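Local coordinates for protein octenoyl-coa reductase/carboxylase (PDB 4A0S) that reduces and carboxylates 2-octenoyl-CoA with NADPH and carbon dioxide, supplying an extender unit for polyketide biosynthesis of the cinnabaramides, at residues Arg208-Arg214 and His361-Glu367; Ser235-Phe240 and Ala379-Ala383; Ile309-Gly315 and Thr331-Ser337. All blocks are in the same frame, centred on the assembly; numbering follows the deposited sequence.

Contact 1 of 3, residues Arg208-Arg214 and His361-Glu367; sequences RMLVSDR and HGANHEE. With NAP (NADP nicotinamide-adenine-dinucleotide phosphate), chain F.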
loop_
_atom_site.group_PDB
_atom_site.type_symbol
_atom_site.label_atom_id
_atom_site.label_comp_id
_atom_site.label_asym_id
_atom_site.label_seq_id
_atom_site.Cartn_x
_atom_site.Cartn_y
_atom_site.Cartn_z
ATOM N N ARG A 208 -2.058 15.797 1.347
ATOM C CA ARG A 208 -1.727 14.595 2.110
ATOM C C ARG A 208 -2.980 13.736 2.306
ATOM O O ARG A 208 -2.962 12.539 2.080
ATOM C CB ARG A 208 -1.136 14.947 3.475
ATOM C CG ARG A 208 -0.777 13.692 4.253
ATOM C CD ARG A 208 -0.081 13.970 5.567
ATOM N NE ARG A 208 0.192 12.716 6.251
ATOM C CZ ARG A 208 1.368 12.084 6.228
ATOM N NH1 ARG A 208 2.397 12.573 5.538
ATOM N NH2 ARG A 208 1.519 10.945 6.887
ATOM N N MET A 209 -4.060 14.385 2.726
ATOM C CA MET A 209 -5.322 13.717 2.996
ATOM C C MET A 209 -5.901 13.002 1.793
ATOM O O MET A 209 -6.533 11.983 1.953
ATOM C CB MET A 209 -6.329 14.758 3.484
ATOM C CG MET A 209 -5.949 15.302 4.853
ATOM S SD MET A 209 -7.037 16.618 5.363
ATOM C CE MET A 209 -8.540 15.690 5.704
ATOM N N LEU A 210 -5.698 13.545 0.598
ATOM C CA LEU A 210 -6.459 13.074 -0.556
ATOM C C LEU A 210 -5.610 12.534 -1.667
ATOM O O LEU A 210 -6.012 11.600 -2.330
ATOM C CB LEU A 210 -7.329 14.191 -1.132
ATOM C CG LEU A 210 -8.422 14.715 -0.213
ATOM C CD1 LEU A 210 -9.030 15.957 -0.855
ATOM C CD2 LEU A 210 -9.489 13.629 0.009
ATOM N N VAL A 211 -4.461 13.160 -1.905
ATOM C CA VAL A 211 -3.696 12.788 -3.077
ATOM C C VAL A 211 -2.625 11.792 -2.707
ATOM O O VAL A 211 -2.414 10.802 -3.406
ATOM C CB VAL A 211 -3.078 14.014 -3.784
ATOM C CG1 VAL A 211 -2.234 13.569 -5.008
ATOM C CG2 VAL A 211 -4.177 15.009 -4.196
ATOM N N SER A 212 -1.944 12.089 -1.604
ATOM C CA SER A 212 -0.768 11.355 -1.184
ATOM C C SER A 212 -1.078 9.912 -0.858
ATOM O O SER A 212 -2.171 9.593 -0.385
ATOM C CB SER A 212 -0.175 11.996 0.064
ATOM O OG SER A 212 0.996 11.298 0.430
ATOM N N ASP A 213 -0.087 9.042 -1.060
ATOM C CA ASP A 213 -0.233 7.676 -0.582
ATOM C C ASP A 213 -0.199 7.620 0.945
ATOM O O ASP A 213 -0.395 6.577 1.525
ATOM C CB ASP A 213 0.777 6.715 -1.216
ATOM C CG ASP A 213 2.213 6.961 -0.778
ATOM O OD1 ASP A 213 2.484 7.878 0.030
ATOM O OD2 ASP A 213 3.087 6.200 -1.275
ATOM N N ARG A 214 0.000 8.765 1.588
ATOM C CA ARG A 214 -0.043 8.828 3.055
ATOM C C ARG A 214 -1.426 9.167 3.624
ATOM O O ARG A 214 -1.635 9.122 4.829
ATOM C CB ARG A 214 1.002 9.819 3.592
ATOM C CG ARG A 214 2.384 9.631 3.004
ATOM C CD ARG A 214 2.900 8.221 3.233
ATOM N NE ARG A 214 4.059 7.981 2.387
ATOM C CZ ARG A 214 5.320 8.101 2.781
ATOM N NH1 ARG A 214 5.590 8.433 4.032
ATOM N NH2 ARG A 214 6.316 7.858 1.931
ATOM N N HIS A 361 -2.282 14.914 9.182
ATOM C CA HIS A 361 -1.797 16.120 9.793
ATOM C C HIS A 361 -0.766 16.692 8.864
ATOM O O HIS A 361 0.099 15.967 8.401
ATOM C CB HIS A 361 -1.157 15.803 11.144
ATOM C CG HIS A 361 -0.808 17.014 11.947
ATOM N ND1 HIS A 361 -1.700 18.040 12.167
ATOM C CD2 HIS A 361 0.319 17.339 12.624
ATOM C CE1 HIS A 361 -1.133 18.951 12.941
ATOM N NE2 HIS A 361 0.089 18.545 13.236
ATOM N N GLY A 362 -0.901 17.982 8.569
ATOM C CA GLY A 362 0.002 18.685 7.683
ATOM C C GLY A 362 0.336 17.897 6.438
ATOM O O GLY A 362 -0.521 17.232 5.836
ATOM N N ALA A 363 1.607 17.953 6.086
ATOM C CA ALA A 363 2.137 17.251 4.932
ATOM C C ALA A 363 3.623 17.277 5.109
ATOM O O ALA A 363 4.171 18.248 5.626
ATOM C CB ALA A 363 1.756 17.945 3.662
ATOM N N ASN A 364 4.280 16.205 4.688
ATOM C CA ASN A 364 5.710 16.174 4.790
ATOM C C ASN A 364 6.257 16.936 3.612
ATOM O O ASN A 364 5.527 17.315 2.699
ATOM C CB ASN A 364 6.255 14.729 4.809
ATOM C CG ASN A 364 5.932 13.973 3.541
ATOM O OD1 ASN A 364 6.093 14.494 2.426
ATOM N ND2 ASN A 364 5.443 12.740 3.701
ATOM N N HIS A 365 7.560 17.140 3.640
ATOM C CA HIS A 365 8.230 17.936 2.641
ATOM C C HIS A 365 8.014 17.380 1.231
ATOM O O HIS A 365 7.911 18.134 0.275
ATOM C CB HIS A 365 9.710 17.941 2.994
ATOM C CG HIS A 365 10.491 19.039 2.379
ATOM N ND1 HIS A 365 9.954 20.267 2.068
ATOM C CD2 HIS A 365 11.802 19.105 2.064
ATOM C CE1 HIS A 365 10.905 21.040 1.572
ATOM N NE2 HIS A 365 12.033 20.355 1.555
ATOM N N GLU A 366 7.960 16.060 1.107
ATOM C CA GLU A 366 7.709 15.452 -0.196
ATOM C C GLU A 366 6.313 15.809 -0.695
ATOM O O GLU A 366 6.130 16.216 -1.836
ATOM C CB GLU A 366 7.902 13.931 -0.172
ATOM C CG GLU A 366 7.593 13.314 -1.528
ATOM C CD GLU A 366 7.806 11.841 -1.588
ATOM O OE1 GLU A 366 7.165 11.104 -0.801
ATOM O OE2 GLU A 366 8.597 11.411 -2.452
ATOM N N GLU A 367 5.336 15.673 0.178
ATOM C CA GLU A 367 3.955 15.977 -0.179
ATOM C C GLU A 367 3.782 17.436 -0.521
ATOM O O GLU A 367 2.980 17.797 -1.369
ATOM C CB GLU A 367 3.022 15.603 0.964
ATOM C CG GLU A 367 2.954 14.136 1.116
ATOM C CD GLU A 367 2.352 13.714 2.415
ATOM O OE1 GLU A 367 2.619 14.344 3.459
ATOM O OE2 GLU A 367 1.594 12.740 2.365
HETATM P PA NAP F . -11.533 27.460 7.464
HETATM O O1A NAP F . -10.843 28.153 6.231
HETATM O O2A NAP F . -12.182 28.365 8.468
HETATM O O5B NAP F . -12.604 26.526 6.875
HETATM C C5B NAP F . -13.277 25.674 7.780
HETATM C C4B NAP F . -14.625 25.356 7.154
HETATM O O4B NAP F . -15.268 24.454 8.065
HETATM C C3B NAP F . -15.537 26.593 7.012
HETATM O O3B NAP F . -15.685 26.806 5.623
HETATM C C2B NAP F . -16.893 26.126 7.520
HETATM O O2B NAP F . -17.672 25.521 6.490
HETATM C C1B NAP F . -16.561 25.066 8.509
HETATM N N9A NAP F . -16.316 25.720 9.819
HETATM C C8A NAP F . -15.796 26.930 10.083
HETATM N N7A NAP F . -15.708 27.121 11.406
HETATM C C5A NAP F . -16.179 26.015 11.964
HETATM C C6A NAP F . -16.360 25.646 13.274
HETATM N N6A NAP F . -15.992 26.472 14.252
HETATM N N1A NAP F . -16.868 24.448 13.522
HETATM C C2A NAP F . -17.196 23.613 12.540
HETATM N N3A NAP F . -17.065 23.935 11.273
HETATM C C4A NAP F . -16.553 25.132 10.972
HETATM O O3 NAP F . -10.490 26.520 8.234
HETATM P PN NAP F . -9.553 25.443 7.493
HETATM O O1N NAP F . -8.236 26.261 7.255
HETATM O O2N NAP F . -10.202 24.764 6.315
HETATM O O5D NAP F . -9.331 24.472 8.740
HETATM C C5D NAP F . -10.463 23.690 9.107
HETATM C C4D NAP F . -10.002 22.845 10.260
HETATM O O4D NAP F . -8.859 22.064 9.766
HETATM C C3D NAP F . -9.459 23.664 11.432
HETATM O O3D NAP F . -9.935 22.941 12.586
HETATM C C2D NAP F . -7.955 23.561 11.295
HETATM O O2D NAP F . -7.292 23.679 12.576
HETATM C C1D NAP F . -7.873 22.119 10.836
HETATM N N1N NAP F . -6.682 22.016 10.025
HETATM C C2N NAP F . -5.825 20.975 10.308
HETATM C C3N NAP F . -4.710 20.890 9.523
HETATM C C7N NAP F . -3.784 19.780 9.838
HETATM O O7N NAP F . -4.059 18.918 10.679
HETATM N N7N NAP F . -2.665 19.859 9.170
HETATM C C4N NAP F . -4.442 21.795 8.491
HETATM C C5N NAP F . -5.301 22.836 8.188
HETATM C C6N NAP F . -6.443 22.941 8.965
HETATM P P2B NAP F . -19.242 25.377 6.817
HETATM O O1X NAP F . -19.716 25.124 5.279
HETATM O O2X NAP F . -19.524 24.070 7.715
HETATM O O3X NAP F . -19.558 26.724 7.420
#
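Arg208 and Ser212 hold the carboxylate of Glu367 from the other segment. Glu367 sits in the first turn of helix 365-376 and forms a capping box with Asn364, the N-cap residue. Each carboxylate oxygen has its own partner across the contact. Arg208 NH1 makes a salt bridge to Glu367 OE1 at 2.7 Å, meeting the oxygen on its syn side but well out of the carboxylate plane. The guanidinium and carboxylate planes stand 87° apart, so the two groups do not pair flat. Ser212 OG donates to Glu367 OE2 over a very short 2.5 Å.

Within the box, Glu367 OE1 uses its anti lone pair to accept from Asn364 N at 2.8 Å. The return bond runs from Glu367 N to Asn364 OD1, 2.6 Å. Three donors thus probably fix the rotation of this buried carboxylate. Arg208 reaches it with an extended chain whose CG lies opposite the backbone N (chi1 -179°). On the way Arg208 CD passes Gly362 O at 3.3 Å. Arg214 CB covers one face of the Arg208 guanidinium.

The next shell sets these groups in place. Ser212 OG accepts from Arg214 N at 3.0 Å, an ST turn. Arg208, Arg214 and Asn364 all bond to the carboxylate of Asp154, and Arg214 NH2 also bonds to Gly153 O of the second subunit. At the far end of 361-367, Trp351 of the third subunit meets the His361 ring. His361 ND1 donates to the nicotinamide oxygen O7N of NADP at 2.9 Å, with an N-H...O angle of 153°.

Contact 2 of 3, residues Ser235-Phe240 and Ala379-Ala383; sequences SYAIQF and AVVPA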
loop_
_atom_site.group_PDB
_atom_site.type_symbol
_atom_site.label_atom_id
_atom_site.label_comp_id
_atom_site.label_asym_id
_atom_site.label_seq_id
_atom_site.Cartn_x
_atom_site.Cartn_y
_atom_site.Cartn_z
ATOM N N SER A 235 -11.249 24.279 -0.037
ATOM C CA SER A 235 -10.970 24.959 -1.285
ATOM C C SER A 235 -9.853 24.298 -2.050
ATOM O O SER A 235 -9.799 24.393 -3.276
ATOM C CB SER A 235 -10.629 26.418 -1.036
ATOM O OG SER A 235 -11.790 27.106 -0.604
ATOM N N TYR A 236 -8.954 23.637 -1.343
ATOM C CA TYR A 236 -7.918 22.857 -2.031
ATOM C C TYR A 236 -8.322 21.430 -2.261
ATOM O O TYR A 236 -8.023 20.873 -3.319
ATOM C CB TYR A 236 -6.596 22.927 -1.291
ATOM C CG TYR A 236 -6.037 24.315 -1.346
ATOM C CD1 TYR A 236 -5.600 24.862 -2.555
ATOM C CD2 TYR A 236 -5.960 25.099 -0.196
ATOM C CE1 TYR A 236 -5.089 26.170 -2.615
ATOM C CE2 TYR A 236 -5.458 26.398 -0.241
ATOM C CZ TYR A 236 -5.032 26.923 -1.450
ATOM O OH TYR A 236 -4.529 28.194 -1.501
ATOM N N ALA A 237 -8.999 20.850 -1.276
ATOM C CA ALA A 237 -9.519 19.495 -1.398
ATOM C C ALA A 237 -10.319 19.400 -2.688
ATOM O O ALA A 237 -10.121 18.485 -3.485
ATOM C CB ALA A 237 -10.380 19.147 -0.199
ATOM N N ILE A 238 -11.195 20.374 -2.912
ATOM C CA ILE A 238 -11.982 20.410 -4.151
ATOM C C ILE A 238 -11.091 20.315 -5.384
ATOM O O ILE A 238 -11.379 19.572 -6.318
ATOM C CB ILE A 238 -12.836 21.699 -4.241
ATOM C CG1 ILE A 238 -14.016 21.602 -3.286
ATOM C CG2 ILE A 238 -13.297 21.953 -5.692
ATOM C CD1 ILE A 238 -14.588 22.957 -2.894
ATOM N N GLN A 239 -10.006 21.073 -5.379
ATOM C CA GLN A 239 -9.144 21.135 -6.539
ATOM C C GLN A 239 -8.383 19.846 -6.751
ATOM O O GLN A 239 -8.253 19.383 -7.886
ATOM C CB GLN A 239 -8.194 22.294 -6.402
ATOM C CG GLN A 239 -8.908 23.614 -6.405
ATOM C CD GLN A 239 -7.928 24.710 -6.584
ATOM O OE1 GLN A 239 -7.327 24.838 -7.647
ATOM N NE2 GLN A 239 -7.682 25.454 -5.522
ATOM N N PHE A 240 -7.892 19.262 -5.668
ATOM C CA PHE A 240 -7.204 17.986 -5.771
ATOM C C PHE A 240 -8.166 16.896 -6.236
ATOM O O PHE A 240 -7.790 16.051 -7.047
ATOM C CB PHE A 240 -6.574 17.598 -4.454
ATOM C CG PHE A 240 -5.467 18.499 -4.048
ATOM C CD1 PHE A 240 -4.497 18.890 -4.970
ATOM C CD2 PHE A 240 -5.393 18.978 -2.753
ATOM C CE1 PHE A 240 -3.453 19.753 -4.583
ATOM C CE2 PHE A 240 -4.367 19.833 -2.374
ATOM C CZ PHE A 240 -3.397 20.205 -3.286
ATOM N N ALA A 379 -2.324 23.471 -12.352
ATOM C CA ALA A 379 -3.350 22.465 -12.169
ATOM C C ALA A 379 -4.221 22.822 -10.978
ATOM O O ALA A 379 -5.425 22.598 -10.984
ATOM C CB ALA A 379 -2.725 21.109 -11.960
ATOM N N VAL A 380 -3.582 23.375 -9.958
ATOM C CA VAL A 380 -4.241 23.777 -8.737
ATOM C C VAL A 380 -3.887 25.256 -8.549
ATOM O O VAL A 380 -2.784 25.701 -8.914
ATOM C CB VAL A 380 -3.775 22.891 -7.562
ATOM C CG1 VAL A 380 -4.236 23.434 -6.230
ATOM C CG2 VAL A 380 -4.294 21.450 -7.753
ATOM N N VAL A 381 -4.840 26.013 -8.021
ATOM C CA VAL A 381 -4.707 27.461 -7.947
ATOM C C VAL A 381 -4.953 27.904 -6.517
ATOM O O VAL A 381 -5.617 27.185 -5.754
ATOM C CB VAL A 381 -5.670 28.182 -8.908
ATOM C CG1 VAL A 381 -5.411 27.752 -10.372
ATOM C CG2 VAL A 381 -7.146 27.974 -8.480
ATOM N N PRO A 382 -4.399 29.076 -6.144
ATOM C CA PRO A 382 -4.524 29.578 -4.780
ATOM C C PRO A 382 -5.979 29.898 -4.522
ATOM O O PRO A 382 -6.682 30.332 -5.428
ATOM C CB PRO A 382 -3.690 30.859 -4.797
ATOM C CG PRO A 382 -2.724 30.656 -5.888
ATOM C CD PRO A 382 -3.490 29.915 -6.938
ATOM N N ALA A 383 -6.395 29.658 -3.285
ATOM C CA ALA A 383 -7.755 29.833 -2.833
ATOM C C ALA A 383 -7.878 31.179 -2.121
ATOM O O ALA A 383 -8.733 31.348 -1.269
ATOM C CB ALA A 383 -8.123 28.709 -1.894
HETATM O O HOH W 1 -7.944 23.802 -9.745
#
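Gln239 sets its CG opposite its own carbonyl carbon (chi1 -65°) and then runs extended, which carries the amide to the backbone of Val381. Tyr236 CG, one turn earlier, also lies opposite the carbonyl carbon (chi1 -67°), and its ring runs past Val381 O, with the hydroxyl at Ala383 N.

The Gln239 amide reads both polar atoms of Val381. Gln239 NE2 donates to Val381 O at 2.7 Å, almost straight (171°) and close to the amide plane. Gln239 OE1 accepts from Val381 N at 2.8 Å. Gln239 NE2 also gives a longer bond of 3.3 Å back to Ser235 O, in its own helix. The side chain is thus tied at both ends of its amide, so a flip of the amide would probably break both bonds to Val381. A water lies between Gln239 OE1 and Ala379 O, but its approach to OE1 is too short to be trusted.

Helix 232-243 follows strand 223-226 in the Rossmann domain, and Gly232 and Leu233 at its start bind NADP. This contact ties the helix to the loop between helix 365-376 and strand 384-389.

Tyr236 OH accepts from Ala383 N at 3.0 Å and is hydrogen-bonded to Ser199 OG as well. Ala383 CB lies over one face of the Tyr236 ring, a CH-pi contact 4.1 Å from the centroid. Ala383 CB also touches Ser235 CB at 3.5 Å. Val380 divides its two branches. CG1 meets the edge of the Tyr236 ring, while Val380 CG2 packs on Phe240 CE1 at 3.7 Å. Leu374 and Phe375 of helix 365-376 also touch the Val380 side chain.

Contact 3 of 3, residues Ile309-Gly315 and Thr331-Ser337; sequences IVFEHTG and TVVTCGS. With NAP (NADP nicotinamide-adenine-dinucleotide phosphate), chain F.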
loop_
_atom_site.group_PDB
_atom_site.type_symbol
_atom_site.label_atom_id
_atom_site.label_comp_id
_atom_site.label_asym_id
_atom_site.label_seq_id
_atom_site.Cartn_x
_atom_site.Cartn_y
_atom_site.Cartn_z
ATOM N N ILE A 309 -14.340 8.723 -0.323
ATOM C CA ILE A 309 -13.530 9.381 0.689
ATOM C C ILE A 309 -14.365 10.507 1.250
ATOM O O ILE A 309 -14.980 11.264 0.496
ATOM C CB ILE A 309 -12.228 9.963 0.106
ATOM C CG1 ILE A 309 -11.338 8.864 -0.481
ATOM C CG2 ILE A 309 -11.434 10.751 1.175
ATOM C CD1 ILE A 309 -10.328 9.421 -1.472
ATOM N N VAL A 310 -14.383 10.604 2.571
ATOM C CA VAL A 310 -14.987 11.730 3.225
ATOM C C VAL A 310 -13.847 12.533 3.800
ATOM O O VAL A 310 -13.020 12.030 4.559
ATOM C CB VAL A 310 -15.938 11.312 4.342
ATOM C CG1 VAL A 310 -16.552 12.531 4.978
ATOM C CG2 VAL A 310 -16.995 10.370 3.789
ATOM N N PHE A 311 -13.836 13.798 3.430
ATOM C CA PHE A 311 -12.794 14.725 3.808
ATOM C C PHE A 311 -13.300 15.456 5.040
ATOM O O PHE A 311 -14.180 16.316 4.963
ATOM C CB PHE A 311 -12.546 15.674 2.641
ATOM C CG PHE A 311 -11.399 16.616 2.844
ATOM C CD1 PHE A 311 -11.603 17.859 3.427
ATOM C CD2 PHE A 311 -10.126 16.274 2.420
ATOM C CE1 PHE A 311 -10.537 18.746 3.610
ATOM C CE2 PHE A 311 -9.062 17.151 2.576
ATOM C CZ PHE A 311 -9.270 18.391 3.189
ATOM N N GLU A 312 -12.779 15.042 6.191
ATOM C CA GLU A 312 -13.183 15.570 7.475
ATOM C C GLU A 312 -12.242 16.604 8.054
ATOM O O GLU A 312 -11.048 16.613 7.776
ATOM C CB GLU A 312 -13.321 14.429 8.476
ATOM C CG GLU A 312 -14.716 13.978 8.640
ATOM C CD GLU A 312 -15.515 14.925 9.506
ATOM O OE1 GLU A 312 -14.916 15.809 10.135
ATOM O OE2 GLU A 312 -16.738 14.766 9.569
ATOM N N HIS A 313 -12.803 17.473 8.884
ATOM C CA HIS A 313 -12.030 18.430 9.664
ATOM C C HIS A 313 -13.002 19.260 10.487
ATOM O O HIS A 313 -12.614 19.933 11.425
ATOM C CB HIS A 313 -11.220 19.337 8.760
ATOM C CG HIS A 313 -12.040 20.021 7.721
ATOM N ND1 HIS A 313 -12.619 21.257 7.920
ATOM C CD2 HIS A 313 -12.368 19.648 6.461
ATOM C CE1 HIS A 313 -13.266 21.615 6.824
ATOM N NE2 HIS A 313 -13.129 20.655 5.928
ATOM N N THR A 314 -14.275 19.184 10.110
ATOM C CA THR A 314 -15.330 19.924 10.779
ATOM C C THR A 314 -15.572 19.363 12.157
ATOM O O THR A 314 -16.004 20.090 13.035
ATOM C CB THR A 314 -16.630 19.900 9.980
ATOM O OG1 THR A 314 -16.713 18.677 9.234
ATOM C CG2 THR A 314 -16.659 21.075 9.026
ATOM N N GLY A 315 -15.323 18.069 12.329
ATOM C CA GLY A 315 -15.201 17.479 13.663
ATOM C C GLY A 315 -16.391 16.699 14.167
ATOM O O GLY A 315 -17.102 16.068 13.388
ATOM N N THR A 331 -13.050 5.651 3.150
ATOM C CA THR A 331 -12.106 6.252 4.070
ATOM C C THR A 331 -12.616 7.611 4.495
ATOM O O THR A 331 -12.957 8.439 3.665
ATOM C CB THR A 331 -10.735 6.402 3.405
ATOM O OG1 THR A 331 -10.245 5.102 3.050
ATOM C CG2 THR A 331 -9.738 7.077 4.359
ATOM N N VAL A 332 -12.731 7.792 5.801
ATOM C CA VAL A 332 -12.901 9.099 6.363
ATOM C C VAL A 332 -11.478 9.549 6.685
ATOM O O VAL A 332 -10.789 8.910 7.469
ATOM C CB VAL A 332 -13.735 9.060 7.647
ATOM C CG1 VAL A 332 -13.829 10.462 8.237
ATOM C CG2 VAL A 332 -15.107 8.483 7.377
ATOM N N VAL A 333 -11.033 10.614 6.048
ATOM C CA VAL A 333 -9.725 11.155 6.346
ATOM C C VAL A 333 -9.953 12.455 7.085
ATOM O O VAL A 333 -10.721 13.301 6.632
ATOM C CB VAL A 333 -8.832 11.306 5.085
ATOM C CG1 VAL A 333 -9.482 12.221 4.014
ATOM C CG2 VAL A 333 -7.422 11.770 5.460
ATOM N N THR A 334 -9.320 12.591 8.247
ATOM C CA THR A 334 -9.577 13.739 9.102
ATOM C C THR A 334 -8.291 14.405 9.543
ATOM O O THR A 334 -7.318 13.720 9.888
ATOM C CB THR A 334 -10.374 13.347 10.369
ATOM O OG1 THR A 334 -10.534 14.503 11.202
ATOM C CG2 THR A 334 -9.660 12.235 11.150
ATOM N N CYS A 335 -8.298 15.732 9.543
ATOM C CA CYS A 335 -7.133 16.494 9.995
ATOM C C CYS A 335 -7.521 17.540 11.010
ATOM O O CYS A 335 -6.737 18.439 11.329
ATOM C CB CYS A 335 -6.473 17.197 8.813
ATOM S SG CYS A 335 -7.492 18.499 8.072
ATOM N N GLY A 336 -8.726 17.425 11.546
ATOM C CA GLY A 336 -9.184 18.482 12.421
ATOM C C GLY A 336 -10.524 18.172 13.012
ATOM O O GLY A 336 -11.145 17.169 12.685
ATOM N N SER A 337 -10.946 19.057 13.901
ATOM C CA SER A 337 -12.180 18.893 14.623
ATOM C C SER A 337 -12.679 20.273 15.022
ATOM O O SER A 337 -12.782 20.570 16.202
ATOM C CB SER A 337 -11.939 18.047 15.868
ATOM O OG SER A 337 -11.674 16.713 15.535
HETATM P PA NAP F . -11.533 27.460 7.464
HETATM O O1A NAP F . -10.843 28.153 6.231
HETATM O O2A NAP F . -12.182 28.365 8.468
HETATM O O5B NAP F . -12.604 26.526 6.875
HETATM C C5B NAP F . -13.277 25.674 7.780
HETATM C C4B NAP F . -14.625 25.356 7.154
HETATM O O4B NAP F . -15.268 24.454 8.065
HETATM C C3B NAP F . -15.537 26.593 7.012
HETATM O O3B NAP F . -15.685 26.806 5.623
HETATM C C2B NAP F . -16.893 26.126 7.520
HETATM O O2B NAP F . -17.672 25.521 6.490
HETATM C C1B NAP F . -16.561 25.066 8.509
HETATM N N9A NAP F . -16.316 25.720 9.819
HETATM C C8A NAP F . -15.796 26.930 10.083
HETATM N N7A NAP F . -15.708 27.121 11.406
HETATM C C5A NAP F . -16.179 26.015 11.964
HETATM C C6A NAP F . -16.360 25.646 13.274
HETATM N N6A NAP F . -15.992 26.472 14.252
HETATM N N1A NAP F . -16.868 24.448 13.522
HETATM C C2A NAP F . -17.196 23.613 12.540
HETATM N N3A NAP F . -17.065 23.935 11.273
HETATM C C4A NAP F . -16.553 25.132 10.972
HETATM O O3 NAP F . -10.490 26.520 8.234
HETATM P PN NAP F . -9.553 25.443 7.493
HETATM O O1N NAP F . -8.236 26.261 7.255
HETATM O O2N NAP F . -10.202 24.764 6.315
HETATM O O5D NAP F . -9.331 24.472 8.740
HETATM C C5D NAP F . -10.463 23.690 9.107
HETATM C C4D NAP F . -10.002 22.845 10.260
HETATM O O4D NAP F . -8.859 22.064 9.766
HETATM C C3D NAP F . -9.459 23.664 11.432
HETATM O O3D NAP F . -9.935 22.941 12.586
HETATM C C2D NAP F . -7.955 23.561 11.295
HETATM O O2D NAP F . -7.292 23.679 12.576
HETATM C C1D NAP F . -7.873 22.119 10.836
HETATM N N1N NAP F . -6.682 22.016 10.025
HETATM C C2N NAP F . -5.825 20.975 10.308
HETATM C C3N NAP F . -4.710 20.890 9.523
HETATM C C7N NAP F . -3.784 19.780 9.838
HETATM O O7N NAP F . -4.059 18.918 10.679
HETATM N N7N NAP F . -2.665 19.859 9.170
HETATM C C4N NAP F . -4.442 21.795 8.491
HETATM C C5N NAP F . -5.301 22.836 8.188
HETATM C C6N NAP F . -6.443 22.941 8.965
HETATM P P2B NAP F . -19.242 25.377 6.817
HETATM O O1X NAP F . -19.716 25.124 5.279
HETATM O O2X NAP F . -19.524 24.070 7.715
HETATM O O3X NAP F . -19.558 26.724 7.420
HETATM O O HOH W 2 -12.805 15.351 11.827
#
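Glu312 lies beside Val332 and Thr334 on one face of a parallel strand pair. Strands 309-312 and 331-334 belong to a beta-alpha-beta unit of the Rossmann sheet, with helix 316-325 as the crossover. Val310 N donates to Thr331 O, Val333 N to Val310 O and Glu312 N to Val333 O. A weak bond from Cys335 N to Glu312 O follows. On the opposite face, Ile309 CG2 meets Val333 CG1 at 3.7 Å.

The Glu312 side chain starts with CB against Thr334 CB at 3.7 Å. Its first torsion is off a staggered position (chi1 -98°), and the chain then bends at chi2 (-77°). Glu312 CG runs alongside Val332 and touches Val332 CG1 at 3.6 Å. The carboxylate turns toward the loop after the strand. There Glu312 OE1 accepts from Gly315 N at 3.2 Å through its syn lone pair, and weakly from His313 N. A water donates to Glu312 OE1 at 2.7 Å and also bridges to Thr334 OG1 and Gly336 O. OE2 is bonded to Ser322 and Thr318 of the crossover helix.

The two loops meet NADP. His313 ND1 lies 3.5 Å from NADP C5D, while its NE2 bonds to Trp227 O. Gly336 passes so near the ribose that a CB would clash with C1D. Thr334 OG1 also bonds to Asn347 of the third subunit.

With an alanine at Glu312, Gly315 N would probably lose its acceptor, and Ser322 and Thr318 the carboxylate oxygen they share. OE1 ties the strand end to the loop at Gly315. With backbone N-H groups, hydroxyls and a water around it, the buried carboxylate is likely to stay ionised, its charge spread over several donors.

How the contacts relate
The segments come in the order 208-214, 235-240, 309-315, 331-337, 361-367, 379-383. Contacts 1 and 2 therefore interleave, and contact 3 falls within the span of both. Its strands are neighbours in the six-stranded parallel Rossmann sheet. Helices 200-210 and 232-243 pack together on the face of that sheet that carries Phe311. Leu210 and Ala237 both touch the Phe311 ring. The centres of contacts 1 and 2 are about 14 Å apart, as are those of 1 and 3, with about 17 Å between 2 and 3. Contacts 1 and 3 both touch NADP and the third subunit, so the cofactor site lies close to an interface of the tetramer. Contact 2 joins helix 232-243 to the loop after helix 365-376, through residues other than Ala237.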